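Local coordinates for thioesterase superfamily protein (Sulfolobus solfataricus, PDB 2GF6) that binds coenzyme A and is probably a hotdog-fold thioesterase that hydrolyses fatty acyl-CoA, at residues A[87-92]-A[119-124]. Numbering follows the deposited sequence.
Sequences SNKTIK and WKSTEM. With COA (coenzyme A), chain E.
Asn88 and Met124 join the turn leading into strand 90-99 to the segment that follows the short edge strand 120-121, at the coenzyme A end of this hotdog-fold sheet. Met124 N donates to Asn88 O at 2.9 Å, nearly straight (170°). The Asn88 amide also supplies an N-H for the Glu123 carboxylate, ND2 donating to OE1, but the modelled separation of 2.4 Å is doubtfully short; the two planes stand 73° apart. Ser87 shapes the turn: its OG accepts from Lys89 N, making an ST turn.

Behind these polar groups, Met124, present as selenomethionine, bends at its last torsion (chi3 -107°), so that CE packs on Ile91 CG1 at 3.8 Å and against the Lys89 backbone; the long, flexible methionine side chain suits a buried place also lined by Phe58, Met129 and Leu132.

Two residues hold the ligand, and Lys89 braces one of them. Trp119 NE1 donates to O9P of the pantetheine arm, near the ring plane. Lys89, long enough to run alongside Thr122 and Ser121, bends at chi3 and hydrogen-bonds through NZ to Ser121 OG at 3.2 Å. The small Ser121 lets backbone and hydroxyl grip one phosphate oxygen: N and OG both donate to O5A, with OG 2.6 Å from it.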
ATOM      1  N   SER A  87     -25.604  11.233 -13.796  1.00 24.74           N
ATOM      2  CA  SER A  87     -26.790  11.683 -13.109  1.00 25.20           C
ATOM      3  C   SER A  87     -26.519  12.938 -12.271  1.00 25.64           C
ATOM      4  O   SER A  87     -25.410  13.482 -12.272  1.00 27.04           O
ATOM      5  CB  SER A  87     -27.322  10.550 -12.223  1.00 24.39           C
ATOM      6  OG  SER A  87     -26.465  10.302 -11.131  1.00 23.71           O
ATOM      7  N   ASN A  88     -27.525  13.358 -11.510  1.00 25.85           N
ATOM      8  CA  ASN A  88     -27.346  14.410 -10.508  1.00 25.75           C
ATOM      9  C   ASN A  88     -26.393  14.022  -9.366  1.00 25.26           C
ATOM     10  O   ASN A  88     -26.084  14.847  -8.512  1.00 26.32           O
ATOM     11  CB  ASN A  88     -28.716  14.918  -9.967  1.00 26.30           C
ATOM     12  CG  ASN A  88     -29.483  13.882  -9.124  1.00 25.32           C
ATOM     13  OD1 ASN A  88     -29.362  12.706  -9.320  1.00 25.56           O
ATOM     14  ND2 ASN A  88     -30.316  14.353  -8.230  1.00 22.51           N
ATOM     15  N   LYS A  89     -25.879  12.796  -9.369  1.00 25.39           N
ATOM     16  CA  LYS A  89     -25.059  12.347  -8.266  1.00 25.07           C
ATOM     17  C   LYS A  89     -23.934  11.378  -8.557  1.00 25.35           C
ATOM     18  O   LYS A  89     -23.174  11.079  -7.643  1.00 24.32           O
ATOM     19  CB  LYS A  89     -25.951  11.742  -7.173  1.00 25.14           C
ATOM     20  CG  LYS A  89     -26.753  10.555  -7.570  1.00 24.82           C
ATOM     21  CD  LYS A  89     -27.572  10.019  -6.395  1.00 25.87           C
ATOM     22  CE  LYS A  89     -28.642  10.968  -5.940  1.00 24.54           C
ATOM     23  NZ  LYS A  89     -29.530  10.322  -4.895  1.00 27.22           N
ATOM     24  N   THR A  90     -23.812  10.916  -9.803  1.00 25.47           N
ATOM     25  CA  THR A  90     -22.827   9.904 -10.183  1.00 26.09           C
ATOM     26  C   THR A  90     -22.004  10.365 -11.401  1.00 26.13           C
ATOM     27  O   THR A  90     -22.546  10.961 -12.341  1.00 23.92           O
ATOM     28  CB  THR A  90     -23.535   8.629 -10.568  1.00 26.15           C
ATOM     29  OG1 THR A  90     -24.276   8.153  -9.446  1.00 28.88           O
ATOM     30  CG2 THR A  90     -22.556   7.612 -10.950  1.00 28.63           C
ATOM     31  N   ILE A  91     -20.703  10.098 -11.355  1.00 26.14           N
ATOM     32  CA  ILE A  91     -19.790  10.417 -12.455  1.00 26.96           C
ATOM     33  C   ILE A  91     -18.991   9.189 -12.795  1.00 27.33           C
ATOM     34  O   ILE A  91     -18.608   8.470 -11.898  1.00 26.85           O
ATOM     35  CB  ILE A  91     -18.773  11.478 -12.027  1.00 27.70           C
ATOM     36  CG1 ILE A  91     -19.497  12.761 -11.626  1.00 29.76           C
ATOM     37  CG2 ILE A  91     -17.785  11.792 -13.180  1.00 29.16           C
ATOM     38  CD1 ILE A  91     -18.616  13.738 -10.875  1.00 33.59           C
ATOM     39  N   LYS A  92     -18.738   8.970 -14.083  1.00 27.46           N
ATOM     40  CA  LYS A  92     -17.888   7.915 -14.560  1.00 28.51           C
ATOM     41  C   LYS A  92     -16.622   8.570 -15.076  1.00 28.53           C
ATOM     42  O   LYS A  92     -16.661   9.298 -16.054  1.00 28.73           O
ATOM     43  CB  LYS A  92     -18.554   7.166 -15.697  1.00 29.04           C
ATOM     44  CG  LYS A  92     -17.729   6.089 -16.334  1.00 30.41           C
ATOM     45  CD  LYS A  92     -18.568   5.412 -17.405  1.00 31.63           C
ATOM     46  CE  LYS A  92     -17.858   4.228 -18.014  1.00 33.38           C
ATOM     47  NZ  LYS A  92     -18.527   3.907 -19.291  1.00 33.65           N
ATOM     48  N   TRP A 119     -24.829   7.863   5.323  1.00 29.27           N
ATOM     49  CA  TRP A 119     -24.351   6.923   4.325  1.00 29.15           C
ATOM     50  C   TRP A 119     -25.371   6.567   3.192  1.00 30.21           C
ATOM     51  O   TRP A 119     -25.529   5.410   2.815  1.00 30.67           O
ATOM     52  CB  TRP A 119     -23.780   5.664   5.007  1.00 29.17           C
ATOM     53  CG  TRP A 119     -22.740   5.030   4.133  1.00 26.77           C
ATOM     54  CD1 TRP A 119     -22.949   4.051   3.244  1.00 28.51           C
ATOM     55  CD2 TRP A 119     -21.348   5.402   4.010  1.00 28.48           C
ATOM     56  NE1 TRP A 119     -21.779   3.754   2.572  1.00 26.84           N
ATOM     57  CE2 TRP A 119     -20.788   4.580   3.019  1.00 27.82           C
ATOM     58  CE3 TRP A 119     -20.527   6.347   4.646  1.00 28.42           C
ATOM     59  CZ2 TRP A 119     -19.449   4.653   2.658  1.00 28.81           C
ATOM     60  CZ3 TRP A 119     -19.182   6.417   4.278  1.00 27.97           C
ATOM     61  CH2 TRP A 119     -18.665   5.583   3.301  1.00 28.10           C
ATOM     62  N   LYS A 120     -26.023   7.586   2.635  1.00 30.89           N
ATOM     63  CA  LYS A 120     -26.886   7.433   1.450  1.00 31.21           C
ATOM     64  C   LYS A 120     -26.410   8.437   0.406  1.00 30.60           C
ATOM     65  O   LYS A 120     -25.827   9.454   0.741  1.00 29.80           O
ATOM     66  CB  LYS A 120     -28.361   7.764   1.733  1.00 31.83           C
ATOM     67  CG  LYS A 120     -29.185   6.864   2.657  1.00 32.15           C
ATOM     68  CD  LYS A 120     -28.708   5.420   2.724  1.00 35.13           C
ATOM     69  CE  LYS A 120     -29.630   4.562   3.647  1.00 36.39           C
ATOM     70  NZ  LYS A 120     -30.552   5.361   4.544  1.00 36.65           N
ATOM     71  N   SER A 121     -26.702   8.157  -0.854  1.00 30.88           N
ATOM     72  CA  SER A 121     -26.195   8.975  -1.946  1.00 30.62           C
ATOM     73  C   SER A 121     -26.985  10.270  -1.872  1.00 30.33           C
ATOM     74  O   SER A 121     -28.034  10.281  -1.255  1.00 31.21           O
ATOM     75  CB  SER A 121     -26.361   8.267  -3.295  1.00 31.40           C
ATOM     76  OG  SER A 121     -27.719   8.019  -3.603  1.00 30.69           O
ATOM     77  N   THR A 122     -26.464  11.350  -2.460  1.00 28.89           N
ATOM     78  CA  THR A 122     -27.092  12.656  -2.370  1.00 28.33           C
ATOM     79  C   THR A 122     -26.796  13.462  -3.655  1.00 28.49           C
ATOM     80  O   THR A 122     -25.751  13.300  -4.248  1.00 27.44           O
ATOM     81  CB  THR A 122     -26.601  13.395  -1.130  1.00 27.07           C
ATOM     82  OG1 THR A 122     -27.393  14.572  -0.936  1.00 30.59           O
ATOM     83  CG2 THR A 122     -25.214  13.828  -1.286  1.00 26.42           C
ATOM     84  N   GLU A 123     -27.748  14.286  -4.094  1.00 29.23           N
ATOM     85  CA  GLU A 123     -27.569  15.154  -5.254  1.00 30.10           C
ATOM     86  C   GLU A 123     -26.367  16.073  -5.029  1.00 31.61           C
ATOM     87  O   GLU A 123     -26.210  16.616  -3.944  1.00 32.25           O
ATOM     88  CB  GLU A 123     -28.833  15.989  -5.478  1.00 30.17           C
ATOM     89  CG  GLU A 123     -28.708  17.020  -6.600  1.00 30.98           C
ATOM     90  CD  GLU A 123     -30.034  17.503  -7.129  1.00 29.56           C
ATOM     91  OE1 GLU A 123     -30.801  16.671  -7.645  1.00 30.91           O
ATOM     92  OE2 GLU A 123     -30.306  18.711  -7.039  1.00 27.41           O
HETATM   93  N   MSE A 124     -25.508  16.235  -6.038  1.00 33.00           N
HETATM   94  CA  MSE A 124     -24.404  17.201  -5.952  1.00 33.80           C
HETATM   95  C   MSE A 124     -24.928  18.627  -5.904  1.00 33.50           C
HETATM   96  O   MSE A 124     -25.822  18.984  -6.650  1.00 34.05           O
HETATM   97  CB  MSE A 124     -23.481  17.067  -7.140  1.00 33.49           C
HETATM   98  CG  MSE A 124     -22.759  15.802  -7.102  1.00 35.39           C
HETATM   99 SE   MSE A 124     -21.409  15.752  -8.474  0.75 37.45          SE
HETATM  100  CE  MSE A 124     -22.300  14.467  -9.723  1.00 38.08           C
TER
HETATM  101  N1A COA E 500     -22.853   2.752 -12.252  1.00 23.18           N
HETATM  102  C2A COA E 500     -23.743   3.792 -12.496  1.00 23.82           C
HETATM  103  N3A COA E 500     -24.647   4.171 -11.519  1.00 21.53           N
HETATM  104  C4A COA E 500     -24.642   3.507 -10.339  1.00 21.84           C
HETATM  105  C5A COA E 500     -23.755   2.466 -10.089  1.00 22.94           C
HETATM  106  C6A COA E 500     -22.848   2.086 -11.049  1.00 22.05           C
HETATM  107  N6A COA E 500     -22.165   0.949 -10.871  1.00 25.58           N
HETATM  108  N7A COA E 500     -23.979   2.013  -8.836  1.00 24.10           N
HETATM  109  C8A COA E 500     -24.974   2.752  -8.280  1.00 23.47           C
HETATM  110  N9A COA E 500     -25.394   3.661  -9.215  1.00 23.42           N
HETATM  111  C1B COA E 500     -26.537   4.570  -9.163  1.00 25.66           C
HETATM  112  C2B COA E 500     -27.863   3.913  -8.887  1.00 26.22           C
HETATM  113  O2B COA E 500     -28.453   3.399 -10.046  1.00 23.56           O
HETATM  114  C3B COA E 500     -28.659   5.082  -8.377  1.00 28.83           C
HETATM  115  O3B COA E 500     -29.176   5.758  -9.517  1.00 30.82           O
HETATM  116  P3B COA E 500     -30.484   6.707  -9.504  1.00 34.94           P
HETATM  117  O7A COA E 500     -30.003   8.140  -9.654  1.00 34.67           O
HETATM  118  O8A COA E 500     -31.311   6.585  -8.241  1.00 31.03           O
HETATM  119  O9A COA E 500     -31.296   6.356 -10.723  1.00 35.35           O
HETATM  120  C4B COA E 500     -27.627   5.946  -7.661  1.00 29.01           C
HETATM  121  O4B COA E 500     -26.368   5.480  -8.112  1.00 28.44           O
HETATM  122  C5B COA E 500     -27.671   5.818  -6.159  1.00 30.79           C
HETATM  123  O5B COA E 500     -27.405   4.485  -5.838  1.00 31.18           O
HETATM  124  P1A COA E 500     -28.276   3.668  -4.768  1.00 34.01           P
HETATM  125  O1A COA E 500     -28.364   2.212  -5.098  1.00 33.17           O
HETATM  126  O2A COA E 500     -29.617   4.299  -4.562  1.00 34.66           O
HETATM  127  O3A COA E 500     -27.306   3.768  -3.494  1.00 33.90           O
HETATM  128  P2A COA E 500     -27.536   4.463  -2.075  1.00 32.98           P
HETATM  129  O4A COA E 500     -28.389   3.701  -1.106  1.00 31.67           O
HETATM  130  O5A COA E 500     -27.943   5.911  -2.116  1.00 32.00           O
HETATM  131  O6A COA E 500     -26.037   4.365  -1.555  1.00 34.31           O
HETATM  132  CBP COA E 500     -23.908   3.554  -1.415  1.00 35.46           C
HETATM  133  CCP COA E 500     -24.947   4.050  -2.399  1.00 34.44           C
HETATM  134  CDP COA E 500     -24.640   2.736  -0.341  1.00 38.59           C
HETATM  135  CEP COA E 500     -23.254   4.785  -0.805  1.00 36.90           C
HETATM  136  CAP COA E 500     -22.911   2.648  -2.114  1.00 33.93           C
HETATM  137  OAP COA E 500     -23.535   1.493  -2.635  1.00 31.38           O
HETATM  138  C9P COA E 500     -21.820   2.167  -1.218  1.00 30.51           C
HETATM  139  O9P COA E 500     -21.688   2.532   0.135  1.00 29.19           O
HETATM  140  N8P COA E 500     -20.978   1.369  -1.813  1.00 27.82           N
HETATM  141  C7P COA E 500     -19.751   1.049  -1.127  1.00 27.61           C
HETATM  142  C6P COA E 500     -18.631   1.705  -1.883  1.00 26.64           C
HETATM  143  C5P COA E 500     -17.305   1.271  -1.347  1.00 23.18           C
HETATM  144  O5P COA E 500     -17.152   0.686  -0.252  1.00 19.99           O
HETATM  145  N4P COA E 500     -16.348   1.578  -2.191  1.00 21.14           N
HETATM  146  C3P COA E 500     -15.078   0.921  -2.073  1.00 23.63           C
HETATM  147  C2P COA E 500     -14.222   1.266  -3.256  1.00 22.50           C
HETATM  148  S1P COA E 500     -12.659   0.511  -3.008  1.00 26.91           S